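Local coordinates for protein luciferase-like monooxygenase (Streptomyces bottropensis, PDB 7BIP) that probably acts as a luciferase-like monooxygenase, inserting oxygen during biosynthesis of the aromatic polyketide rishirilide, at residues A[33-38]-A[341-346]; A[108-111]-A[115-118]; A[130-135]-A[150-155]; A[233-238]-A[244-249]. All blocks are in the same frame, centred on the assembly; numbering follows the deposited sequence.

Interaction 1: A[33-38]-A[341-346]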
loop_
_atom_site.group_PDB
_atom_site.type_symbol
_atom_site.label_atom_id
_atom_site.label_comp_id
_atom_site.label_asym_id
_atom_site.label_seq_id
_atom_site.Cartn_x
_atom_site.Cartn_y
_atom_site.Cartn_z
ATOM N N ASP A 33 15.883 6.149 -10.704
ATOM C CA ASP A 33 15.786 5.236 -11.843
ATOM C C ASP A 33 16.623 5.726 -13.023
ATOM O O ASP A 33 17.444 4.987 -13.574
ATOM C CB ASP A 33 14.311 5.104 -12.230
ATOM C CG ASP A 33 13.978 3.786 -12.907
ATOM O OD1 ASP A 33 14.549 2.752 -12.519
ATOM O OD2 ASP A 33 13.112 3.797 -13.808
ATOM N N GLU A 34 16.436 6.987 -13.409
ATOM C CA GLU A 34 17.080 7.517 -14.607
ATOM C C GLU A 34 18.592 7.588 -14.446
ATOM O O GLU A 34 19.334 7.293 -15.389
ATOM C CB GLU A 34 16.526 8.904 -14.924
ATOM C CG GLU A 34 15.032 8.932 -15.228
ATOM C CD GLU A 34 14.438 10.334 -15.128
ATOM O OE1 GLU A 34 15.212 11.307 -14.971
ATOM O OE2 GLU A 34 13.196 10.461 -15.215
ATOM N N LEU A 35 19.064 7.968 -13.255
ATOM C CA LEU A 35 20.485 8.220 -13.043
ATOM C C LEU A 35 21.279 6.962 -12.722
ATOM O O LEU A 35 22.509 7.036 -12.671
ATOM C CB LEU A 35 20.687 9.247 -11.918
ATOM C CG LEU A 35 20.193 10.673 -12.187
ATOM C CD1 LEU A 35 20.397 11.549 -10.956
ATOM C CD2 LEU A 35 20.919 11.263 -13.394
ATOM N N GLY A 36 20.624 5.825 -12.504
ATOM C CA GLY A 36 21.340 4.581 -12.293
ATOM C C GLY A 36 21.610 4.217 -10.853
ATOM O O GLY A 36 22.505 3.405 -10.593
ATOM N N PHE A 37 20.878 4.798 -9.908
ATOM C CA PHE A 37 20.997 4.404 -8.514
ATOM C C PHE A 37 20.463 2.988 -8.303
ATOM O O PHE A 37 19.697 2.451 -9.112
ATOM C CB PHE A 37 20.258 5.401 -7.619
ATOM C CG PHE A 37 20.988 6.709 -7.453
ATOM C CD1 PHE A 37 21.907 6.870 -6.429
ATOM C CD2 PHE A 37 20.780 7.764 -8.340
ATOM C CE1 PHE A 37 22.599 8.062 -6.266
ATOM C CE2 PHE A 37 21.475 8.977 -8.176
ATOM C CZ PHE A 37 22.385 9.113 -7.137
ATOM N N HIS A 38 20.892 2.378 -7.197
ATOM C CA HIS A 38 20.605 0.964 -6.954
ATOM C C HIS A 38 19.181 0.741 -6.440
ATOM O O HIS A 38 18.535 -0.244 -6.816
ATOM C CB HIS A 38 21.633 0.406 -5.962
ATOM C CG HIS A 38 21.349 -0.991 -5.504
ATOM N ND1 HIS A 38 20.836 -1.276 -4.257
ATOM C CD2 HIS A 38 21.513 -2.183 -6.127
ATOM C CE1 HIS A 38 20.697 -2.584 -4.129
ATOM N NE2 HIS A 38 21.097 -3.156 -5.250
ATOM N N LEU A 341 24.690 15.318 -8.740
ATOM C CA LEU A 341 26.130 15.409 -8.512
ATOM C C LEU A 341 26.706 14.055 -8.122
ATOM O O LEU A 341 27.799 13.685 -8.565
ATOM C CB LEU A 341 26.428 16.455 -7.434
ATOM C CG LEU A 341 26.277 17.921 -7.851
ATOM C CD1 LEU A 341 26.406 18.839 -6.621
ATOM C CD2 LEU A 341 27.289 18.311 -8.926
ATOM N N PHE A 342 25.981 13.298 -7.295
ATOM C CA PHE A 342 26.452 11.975 -6.921
ATOM C C PHE A 342 26.535 11.074 -8.141
ATOM O O PHE A 342 27.507 10.335 -8.311
ATOM C CB PHE A 342 25.531 11.360 -5.863
ATOM C CG PHE A 342 26.156 10.228 -5.102
ATOM C CD1 PHE A 342 26.683 10.433 -3.835
ATOM C CD2 PHE A 342 26.231 8.955 -5.653
ATOM C CE1 PHE A 342 27.270 9.392 -3.135
ATOM C CE2 PHE A 342 26.816 7.914 -4.944
ATOM C CZ PHE A 342 27.339 8.138 -3.695
ATOM N N ALA A 343 25.525 11.133 -9.008
ATOM C CA ALA A 343 25.505 10.266 -10.179
ATOM C C ALA A 343 26.637 10.599 -11.143
ATOM O O ALA A 343 27.255 9.697 -11.723
ATOM C CB ALA A 343 24.151 10.373 -10.878
ATOM N N GLU A 344 26.926 11.886 -11.332
ATOM C CA GLU A 344 27.951 12.270 -12.299
ATOM C C GLU A 344 29.359 12.015 -11.776
ATOM O O GLU A 344 30.239 11.573 -12.532
ATOM C CB GLU A 344 27.790 13.744 -12.668
ATOM C CG GLU A 344 28.666 14.170 -13.842
ATOM C CD GLU A 344 28.615 15.664 -14.115
ATOM O OE1 GLU A 344 28.219 16.425 -13.205
ATOM O OE2 GLU A 344 28.973 16.076 -15.241
ATOM N N HIS A 345 29.598 12.288 -10.493
ATOM C CA HIS A 345 30.957 12.334 -9.977
ATOM C C HIS A 345 31.356 11.116 -9.162
ATOM O O HIS A 345 32.558 10.867 -9.006
ATOM C CB HIS A 345 31.148 13.593 -9.123
ATOM C CG HIS A 345 31.063 14.860 -9.909
ATOM N ND1 HIS A 345 29.944 15.666 -9.906
ATOM C CD2 HIS A 345 31.950 15.451 -10.742
ATOM C CE1 HIS A 345 30.151 16.705 -10.696
ATOM N NE2 HIS A 345 31.358 16.597 -11.218
ATOM N N LEU A 346 30.402 10.348 -8.643
ATOM C CA LEU A 346 30.732 9.281 -7.706
ATOM C C LEU A 346 30.278 7.913 -8.186
ATOM O O LEU A 346 31.059 6.953 -8.137
ATOM C CB LEU A 346 30.110 9.592 -6.336
ATOM C CG LEU A 346 30.781 10.816 -5.699
ATOM C CD1 LEU A 346 30.027 11.320 -4.497
ATOM C CD2 LEU A 346 32.192 10.448 -5.322
#
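L35, the last residue of helix 18-35, and F37, just beyond it, pack on F342 and A343 of helix 332-345, joining the helices that follow the first and last strands of the TIM barrel. The methyl of A343 is the meeting point. Its CB lies 3.8 Å from CB of L35, and CE2 of F37, two residues on, comes to 4.1 Å from the same CB of A343. G36 ends helix 18-35 in a Schellman motif with a positive phi of 94°, turning the chain so that L35 and F37 can flank one methyl group. The second point of packing is aromatic. CE1 of F37 touches CD2 of F342 at 3.8 Å, but the centroids of the two rings are 6.0 Å apart and their planes are inclined at 36°, an oblique pair. F342 carries CG anti to its backbone N (chi1 -161°), which brings its CD2 to the F37 ring. The contact is wholly apolar. Around it, F37 and F342 both touch L323 of strand 320-324, while F342 also meets F3 of the first strand, I309 of helix 302-316 and L236 of strand 228-236.

Interaction 2: A[108-111]-A[115-118]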
loop_
_atom_site.group_PDB
_atom_site.type_symbol
_atom_site.label_atom_id
_atom_site.label_comp_id
_atom_site.label_asym_id
_atom_site.label_seq_id
_atom_site.Cartn_x
_atom_site.Cartn_y
_atom_site.Cartn_z
ATOM N N GLY A 108 12.262 -3.843 10.999
ATOM C CA GLY A 108 12.916 -3.115 12.067
ATOM C C GLY A 108 12.132 -3.151 13.369
ATOM O O GLY A 108 10.961 -3.524 13.409
ATOM N N ARG A 109 12.815 -2.751 14.440
ATOM C CA ARG A 109 12.197 -2.608 15.749
ATOM C C ARG A 109 11.654 -1.196 15.910
ATOM O O ARG A 109 12.241 -0.225 15.422
ATOM C CB ARG A 109 13.199 -2.900 16.870
ATOM C CG ARG A 109 13.918 -4.229 16.755
ATOM C CD ARG A 109 13.118 -5.365 17.365
ATOM N NE ARG A 109 12.560 -5.051 18.679
ATOM C CZ ARG A 109 13.202 -5.221 19.830
ATOM N NH1 ARG A 109 12.607 -4.906 20.974
ATOM N NH2 ARG A 109 14.439 -5.701 19.842
ATOM N N ALA A 110 10.523 -1.083 16.592
ATOM C CA ALA A 110 10.016 0.241 16.890
ATOM C C ALA A 110 10.708 0.790 18.135
ATOM O O ALA A 110 11.212 0.046 18.980
ATOM C CB ALA A 110 8.503 0.202 17.098
ATOM N N PHE A 111 10.719 2.116 18.245
ATOM C CA PHE A 111 11.275 2.725 19.446
ATOM C C PHE A 111 10.571 3.995 19.906
ATOM O O PHE A 111 10.848 4.443 21.021
ATOM C CB PHE A 111 12.768 3.029 19.247
ATOM C CG PHE A 111 13.044 4.113 18.244
ATOM C CD1 PHE A 111 13.352 5.400 18.664
ATOM C CD2 PHE A 111 13.008 3.842 16.885
ATOM C CE1 PHE A 111 13.610 6.400 17.743
ATOM C CE2 PHE A 111 13.266 4.841 15.954
ATOM C CZ PHE A 111 13.565 6.120 16.385
ATOM N N GLU A 115 4.199 5.540 19.517
ATOM C CA GLU A 115 3.741 4.470 18.634
ATOM C C GLU A 115 3.273 3.268 19.440
ATOM O O GLU A 115 2.195 2.723 19.183
ATOM C CB GLU A 115 4.840 4.073 17.643
ATOM C CG GLU A 115 5.190 5.178 16.652
ATOM C CD GLU A 115 6.377 4.849 15.759
ATOM O OE1 GLU A 115 7.130 3.894 16.070
ATOM O OE2 GLU A 115 6.572 5.575 14.756
ATOM N N PHE A 116 4.057 2.848 20.441
ATOM C CA PHE A 116 3.646 1.724 21.281
ATOM C C PHE A 116 2.359 2.037 22.037
ATOM O O PHE A 116 1.459 1.188 22.137
ATOM C CB PHE A 116 4.759 1.370 22.277
ATOM C CG PHE A 116 5.887 0.568 21.677
ATOM C CD1 PHE A 116 5.804 -0.816 21.595
ATOM C CD2 PHE A 116 7.041 1.202 21.215
ATOM C CE1 PHE A 116 6.847 -1.557 21.045
ATOM C CE2 PHE A 116 8.084 0.470 20.675
ATOM C CZ PHE A 116 7.990 -0.909 20.591
ATOM N N THR A 117 2.264 3.243 22.600
ATOM C CA THR A 117 1.098 3.580 23.408
ATOM C C THR A 117 -0.167 3.588 22.562
ATOM O O THR A 117 -1.207 3.052 22.972
ATOM C CB THR A 117 1.290 4.940 24.076
ATOM O OG1 THR A 117 2.450 4.907 24.915
ATOM C CG2 THR A 117 0.072 5.267 24.922
ATOM N N ALA A 118 -0.092 4.178 21.369
ATOM C CA ALA A 118 -1.284 4.321 20.539
ATOM C C ALA A 118 -1.792 2.974 20.048
ATOM O O ALA A 118 -3.006 2.754 19.964
ATOM C CB ALA A 118 -0.994 5.246 19.359
HETATM O O HOH W 1 9.679 3.536 15.959
#
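E115, near the start of helix 113-119, reaches back to the loop 108-111 through a water and through A110. Its CG stands beside the backbone N, and the chain is extended beyond it (chi2 174°), carrying the carboxylate toward the loop. OE1 accepts a hydrogen bond from water 1 at 2.6 Å, and the same water accepts one from N of F111 at 2.9 Å. A single water thus links a backbone N-H of the loop to a helix carboxylate, while CB of A110 sits 4.1 Å from OE1 of E115. The other oxygen, OE2, is engaged elsewhere, by ND1 of H45 and by the backbone N of Y46, so the carboxylate ties together two loops and the helix that bears it.

F116 follows, offering the edge of its ring to A110. Its CE2 is 3.6 Å from CB of A110 and equally 3.6 Å from the carbonyl O of A110. That oxygen lies in the plane of the ring, at its edge, where it faces the rim of C-H groups. N of F111 also lies near the ring plane, 3.9 Å from CE2 of F116. F82 meets the same phenylalanine in an edge-to-face arrangement.

At the end of the segment A118 packs on L86 of the second subunit, placing this helix at the dimer interface. The arrangement is that of a loop leaving the C-terminal end of a barrel strand, here 103-107, and folding onto the short helix that follows it, at the end of a TIM barrel where active sites lie.

Interaction 3: A[130-135]-A[150-155]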
loop_
_atom_site.group_PDB
_atom_site.type_symbol
_atom_site.label_atom_id
_atom_site.label_comp_id
_atom_site.label_asym_id
_atom_site.label_seq_id
_atom_site.Cartn_x
_atom_site.Cartn_y
_atom_site.Cartn_z
ATOM N N PHE A 130 8.646 -9.032 17.306
ATOM C CA PHE A 130 9.440 -8.788 16.111
ATOM C C PHE A 130 9.924 -10.095 15.495
ATOM O O PHE A 130 9.727 -10.340 14.297
ATOM C CB PHE A 130 10.625 -7.883 16.453
ATOM C CG PHE A 130 11.576 -7.683 15.311
ATOM C CD1 PHE A 130 11.311 -6.734 14.345
ATOM C CD2 PHE A 130 12.721 -8.460 15.190
ATOM C CE1 PHE A 130 12.178 -6.545 13.283
ATOM C CE2 PHE A 130 13.582 -8.279 14.130
ATOM C CZ PHE A 130 13.316 -7.318 13.180
ATOM N N ASP A 131 10.571 -10.939 16.298
ATOM C CA ASP A 131 11.114 -12.190 15.769
ATOM C C ASP A 131 10.009 -13.081 15.222
ATOM O O ASP A 131 10.166 -13.693 14.158
ATOM C CB ASP A 131 11.901 -12.930 16.848
ATOM C CG ASP A 131 13.240 -12.266 17.166
ATOM O OD1 ASP A 131 13.799 -11.544 16.305
ATOM O OD2 ASP A 131 13.731 -12.475 18.288
ATOM N N GLU A 132 8.877 -13.175 15.937
ATOM C CA GLU A 132 7.782 -14.006 15.445
ATOM C C GLU A 132 7.116 -13.393 14.223
ATOM O O GLU A 132 6.646 -14.128 13.349
ATOM C CB GLU A 132 6.757 -14.262 16.552
ATOM C CG GLU A 132 7.325 -15.139 17.652
ATOM C CD GLU A 132 6.259 -15.774 18.519
ATOM O OE1 GLU A 132 5.079 -15.770 18.111
ATOM O OE2 GLU A 132 6.611 -16.281 19.605
ATOM N N GLY A 133 7.072 -12.061 14.128
ATOM C CA GLY A 133 6.515 -11.435 12.940
ATOM C C GLY A 133 7.354 -11.695 11.704
ATOM O O GLY A 133 6.818 -12.008 10.634
ATOM N N VAL A 134 8.681 -11.588 11.837
ATOM C CA VAL A 134 9.566 -11.861 10.706
ATOM C C VAL A 134 9.425 -13.308 10.261
ATOM O O VAL A 134 9.287 -13.604 9.066
ATOM C CB VAL A 134 11.024 -11.533 11.073
ATOM C CG1 VAL A 134 11.960 -11.977 9.945
ATOM C CG2 VAL A 134 11.189 -10.035 11.357
ATOM N N GLU A 135 9.460 -14.235 11.212
ATOM C CA GLU A 135 9.428 -15.642 10.834
ATOM C C GLU A 135 8.074 -16.041 10.264
ATOM O O GLU A 135 8.007 -16.833 9.317
ATOM C CB GLU A 135 9.787 -16.512 12.031
ATOM C CG GLU A 135 9.640 -18.017 11.795
ATOM C CD GLU A 135 10.633 -18.574 10.777
ATOM O OE1 GLU A 135 11.507 -17.822 10.302
ATOM O OE2 GLU A 135 10.525 -19.772 10.451
ATOM N N GLY A 150 1.531 -19.098 16.940
ATOM C CA GLY A 150 2.400 -18.093 17.506
ATOM C C GLY A 150 1.946 -17.585 18.858
ATOM O O GLY A 150 0.797 -17.749 19.279
ATOM N N THR A 151 2.899 -16.935 19.528
ATOM C CA THR A 151 2.623 -16.275 20.797
ATOM C C THR A 151 1.570 -15.190 20.617
ATOM O O THR A 151 0.728 -14.979 21.499
ATOM C CB THR A 151 3.929 -15.693 21.363
ATOM O OG1 THR A 151 4.888 -16.749 21.560
ATOM C CG2 THR A 151 3.690 -15.000 22.723
ATOM N N PHE A 152 1.566 -14.534 19.462
ATOM C CA PHE A 152 0.709 -13.384 19.233
ATOM C C PHE A 152 -0.372 -13.629 18.200
ATOM O O PHE A 152 -1.444 -13.038 18.310
ATOM C CB PHE A 152 1.570 -12.177 18.845
ATOM C CG PHE A 152 2.668 -11.944 19.822
ATOM C CD1 PHE A 152 2.383 -11.416 21.079
ATOM C CD2 PHE A 152 3.966 -12.360 19.550
ATOM C CE1 PHE A 152 3.382 -11.247 22.030
ATOM C CE2 PHE A 152 4.974 -12.209 20.504
ATOM C CZ PHE A 152 4.683 -11.651 21.742
ATOM N N HIS A 153 -0.145 -14.510 17.228
ATOM C CA HIS A 153 -1.170 -14.837 16.246
ATOM C C HIS A 153 -1.155 -16.332 15.985
ATOM O O HIS A 153 -0.086 -16.941 15.936
ATOM C CB HIS A 153 -0.938 -14.073 14.936
ATOM C CG HIS A 153 -0.800 -12.597 15.126
ATOM N ND1 HIS A 153 0.417 -11.949 15.113
ATOM C CD2 HIS A 153 -1.732 -11.645 15.375
ATOM C CE1 HIS A 153 0.227 -10.659 15.328
ATOM N NE2 HIS A 153 -1.067 -10.449 15.485
ATOM N N ARG A 154 -2.343 -16.924 15.840
ATOM C CA ARG A 154 -2.473 -18.340 15.529
ATOM C C ARG A 154 -3.382 -18.506 14.322
ATOM O O ARG A 154 -4.505 -17.989 14.310
ATOM C CB ARG A 154 -3.030 -19.125 16.712
ATOM C CG ARG A 154 -2.149 -19.031 17.945
ATOM C CD ARG A 154 -2.711 -19.875 19.078
ATOM N NE ARG A 154 -3.641 -19.096 19.892
ATOM C CZ ARG A 154 -4.809 -19.546 20.330
ATOM N NH1 ARG A 154 -5.198 -20.778 20.039
ATOM N NH2 ARG A 154 -5.585 -18.760 21.060
ATOM N N PHE A 155 -2.907 -19.226 13.313
ATOM C CA PHE A 155 -3.714 -19.384 12.112
ATOM C C PHE A 155 -3.189 -20.579 11.336
ATOM O O PHE A 155 -2.064 -21.035 11.552
ATOM C CB PHE A 155 -3.692 -18.115 11.243
ATOM C CG PHE A 155 -2.304 -17.603 10.920
ATOM C CD1 PHE A 155 -1.529 -18.194 9.933
ATOM C CD2 PHE A 155 -1.790 -16.495 11.590
ATOM C CE1 PHE A 155 -0.251 -17.708 9.642
ATOM C CE2 PHE A 155 -0.530 -16.011 11.310
ATOM C CZ PHE A 155 0.247 -16.623 10.330
HETATM O O HOH W 2 2.974 -14.909 16.689
#
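E132 and T151 form the first shell: the carboxylate of the helix residue takes two hydrogen bonds from one residue of the loop. N of T151 donates to OE1 of E132 at 2.8 Å, with an N-H...O angle of 143°, and meets the syn lone pair. OG1 of T151 donates to OE2 of E132 at 2.6 Å, also on the syn side but 17° out of the carboxylate plane. The two side chains cross at about a right angle, so the threonine straddles the end of the glutamate instead of lying alongside it.

Water 2 extends the grip. It donates to OE1 of E132 at 2.7 Å and accepts from N of F152 at 3.1 Å, relaying a second backbone N-H of the loop to the same oxygen. CA of G150 lies 3.6 Å from OE1 of E132, and CD2 of F152 is 3.9 Å from the same OE1 of E132.

Further out, T151 CG2 lies 3.6 Å above one face of the F152 ring, toward its rim, and the ring itself packs on E125 just before helix 126-142 and on A128 and R129 in its first turn. T151 places its hydroxyl beside its own backbone N (chi1 -59°), which lets both donors face the carboxylate. The loop joins strands 146-149 and 154-158 of a hairpin, and R154 N is bonded to E120 OE2 of the second subunit. With three donors on its two oxygens, the E132 carboxylate is probably favoured in its ionised form, although the contact lies at the surface.

Interaction 4: A[233-238]-A[244-249]. With EDO (1,2-ethanediol), chain I.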
loop_
_atom_site.group_PDB
_atom_site.type_symbol
_atom_site.label_atom_id
_atom_site.label_comp_id
_atom_site.label_asym_id
_atom_site.label_seq_id
_atom_site.Cartn_x
_atom_site.Cartn_y
_atom_site.Cartn_z
ATOM N N ASN A 233 22.686 10.442 5.978
ATOM C CA ASN A 233 22.230 11.726 5.458
ATOM C C ASN A 233 23.209 12.229 4.403
ATOM O O ASN A 233 24.429 12.129 4.562
ATOM C CB ASN A 233 22.083 12.740 6.590
ATOM C CG ASN A 233 20.950 12.389 7.528
ATOM O OD1 ASN A 233 19.959 11.785 7.115
ATOM N ND2 ASN A 233 21.090 12.754 8.798
ATOM N N CYS A 234 22.672 12.734 3.292
ATOM C CA CYS A 234 23.537 13.051 2.164
ATOM C C CYS A 234 23.103 14.364 1.537
ATOM O O CYS A 234 21.925 14.539 1.205
ATOM C CB CYS A 234 23.509 11.917 1.126
ATOM S SG CYS A 234 24.534 12.249 -0.297
ATOM N N TYR A 235 24.055 15.282 1.380
ATOM C CA TYR A 235 23.796 16.554 0.713
ATOM C C TYR A 235 25.063 16.952 -0.024
ATOM O O TYR A 235 26.126 17.057 0.597
ATOM C CB TYR A 235 23.383 17.639 1.729
ATOM C CG TYR A 235 22.874 18.904 1.081
ATOM C CD1 TYR A 235 21.519 19.184 1.046
ATOM C CD2 TYR A 235 23.744 19.808 0.494
ATOM C CE1 TYR A 235 21.045 20.342 0.445
ATOM C CE2 TYR A 235 23.289 20.953 -0.109
ATOM C CZ TYR A 235 21.935 21.215 -0.132
ATOM O OH TYR A 235 21.459 22.360 -0.729
ATOM N N LEU A 236 24.956 17.178 -1.337
ATOM C CA LEU A 236 26.104 17.557 -2.152
ATOM C C LEU A 236 25.858 18.907 -2.805
ATOM O O LEU A 236 24.739 19.203 -3.239
ATOM C CB LEU A 236 26.381 16.507 -3.242
ATOM C CG LEU A 236 27.249 15.294 -2.895
ATOM C CD1 LEU A 236 26.637 14.455 -1.800
ATOM C CD2 LEU A 236 27.500 14.420 -4.138
ATOM N N ALA A 237 26.913 19.718 -2.883
ATOM C CA ALA A 237 26.903 20.927 -3.694
ATOM C C ALA A 237 28.321 21.160 -4.192
ATOM O O ALA A 237 29.285 20.674 -3.597
ATOM C CB ALA A 237 26.389 22.139 -2.910
ATOM N N GLU A 238 28.446 21.898 -5.306
ATOM C CA GLU A 238 29.781 22.221 -5.814
ATOM C C GLU A 238 30.569 23.050 -4.811
ATOM O O GLU A 238 31.802 22.927 -4.723
ATOM C CB GLU A 238 29.681 22.975 -7.149
ATOM C CG GLU A 238 29.140 22.128 -8.305
ATOM C CD GLU A 238 30.219 21.261 -8.955
ATOM O OE1 GLU A 238 31.342 21.185 -8.407
ATOM O OE2 GLU A 238 29.945 20.652 -10.013
ATOM N N ARG A 244 27.671 22.235 3.533
ATOM C CA ARG A 244 27.685 22.230 4.991
ATOM C C ARG A 244 26.541 23.054 5.567
ATOM O O ARG A 244 25.886 22.633 6.528
ATOM C CB ARG A 244 29.025 22.762 5.485
ATOM C CG ARG A 244 29.069 23.087 6.984
ATOM C CD ARG A 244 30.431 23.606 7.265
ATOM N NE ARG A 244 30.772 23.864 8.656
ATOM C CZ ARG A 244 31.148 25.068 9.089
ATOM N NH1 ARG A 244 31.164 26.095 8.242
ATOM N NH2 ARG A 244 31.510 25.253 10.352
ATOM N N GLN A 245 26.290 24.242 5.008
ATOM C CA GLN A 245 25.240 25.091 5.560
ATOM C C GLN A 245 23.865 24.467 5.364
ATOM O O GLN A 245 23.103 24.307 6.325
ATOM C CB GLN A 245 25.282 26.486 4.940
ATOM C CG GLN A 245 24.238 27.409 5.556
ATOM C CD GLN A 245 23.359 28.085 4.525
ATOM O OE1 GLN A 245 23.841 28.566 3.497
ATOM N NE2 GLN A 245 22.056 28.119 4.789
ATOM N N LYS A 246 23.535 24.086 4.128
ATOM C CA LYS A 246 22.198 23.571 3.852
ATOM C C LYS A 246 22.037 22.133 4.329
ATOM O O LYS A 246 20.987 21.777 4.873
ATOM C CB LYS A 246 21.880 23.707 2.358
ATOM C CG LYS A 246 21.690 25.164 1.942
ATOM C CD LYS A 246 21.572 25.346 0.437
ATOM C CE LYS A 246 21.483 26.818 0.061
ATOM N NZ LYS A 246 20.355 27.480 0.773
ATOM N N GLY A 247 23.058 21.293 4.147
ATOM C CA GLY A 247 23.001 19.948 4.697
ATOM C C GLY A 247 23.049 19.928 6.210
ATOM O O GLY A 247 22.413 19.079 6.846
ATOM N N GLY A 248 23.808 20.850 6.809
ATOM C CA GLY A 248 23.829 20.953 8.256
ATOM C C GLY A 248 22.486 21.370 8.823
ATOM O O GLY A 248 22.055 20.850 9.853
ATOM N N GLN A 249 21.807 22.315 8.160
ATOM C CA GLN A 249 20.455 22.685 8.577
ATOM C C GLN A 249 19.511 21.497 8.488
ATOM O O GLN A 249 18.706 21.259 9.398
ATOM C CB GLN A 249 19.924 23.829 7.718
ATOM C CG GLN A 249 20.554 25.168 7.976
ATOM C CD GLN A 249 20.080 26.216 6.988
ATOM O OE1 GLN A 249 19.260 25.933 6.111
ATOM N NE2 GLN A 249 20.589 27.434 7.128
HETATM C C1 EDO I . 17.166 10.453 10.469
HETATM O O1 EDO I . 16.581 11.254 9.438
HETATM C C2 EDO I . 17.642 9.138 9.864
HETATM O O2 EDO I . 18.947 9.316 9.302
#
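Y235 of strand 228-236 lies flat against the backbone of helix 240-262 at G247, and this packing of a ring face on a helix is the main interaction. N of G247 stands 3.8 Å above the ring plane of Y235, over its centre, and CA of G247 is 3.8 Å from CG of Y235. With no side chain on the glycine, strand and helix can approach closely: the CA atoms of Y235 and G247 are only 5.3 Å apart. CG of Y235 is anti to the backbone N (chi1 -170°), laying the ring along the helix surface toward K246.

Aliphatic contact continues at the phenol end. CB of K246 lies 3.5 Å from CZ of Y235, and CD of K246 comes to 3.2 Å from OH of Y235, a tight approach, before the lysine bends at its last torsion and its end leads away.

Polar contacts lie beyond the two segments. OH of Y235 is hydrogen-bonded to E334 OE1 and R337 NH2 of helix 332-345, so the hydroxyl of this buried tyrosine is held by a carboxylate and a guanidinium, while across the contact it meets only the aliphatic part of K246. A 1,2-ethanediol molecule, probably from the crystallisation liquor, makes a weak hydrogen bond from its O2 to N233 OD1 at 3.5 Å.

This is the beta-alpha unit of a TIM barrel: a strand turns through a short loop into a helix that packs back on its outer side.

In the fold
Interactions 1 and 4 adjoin, their centres 17 Å apart: L341 CD1 of helix 332-345 packs on A237 CA at 3.6 Å, and the same helix binds the Y235 hydroxyl, so the last barrel helix serves both. Interactions 2 and 3 form a second pair, with centres 16 Å apart, joined where CE1 of F130 lies 3.3 Å from O of G108. The pairs are well separated: the centres of interactions 1 and 3 are 39 Å apart, on opposite sides of the chain's centre. K41, which binds calcium in a structure of this protein, has its side chain about 10 Å from that of F37; interactions 2, 3 and 4 lie away from the known calcium sites.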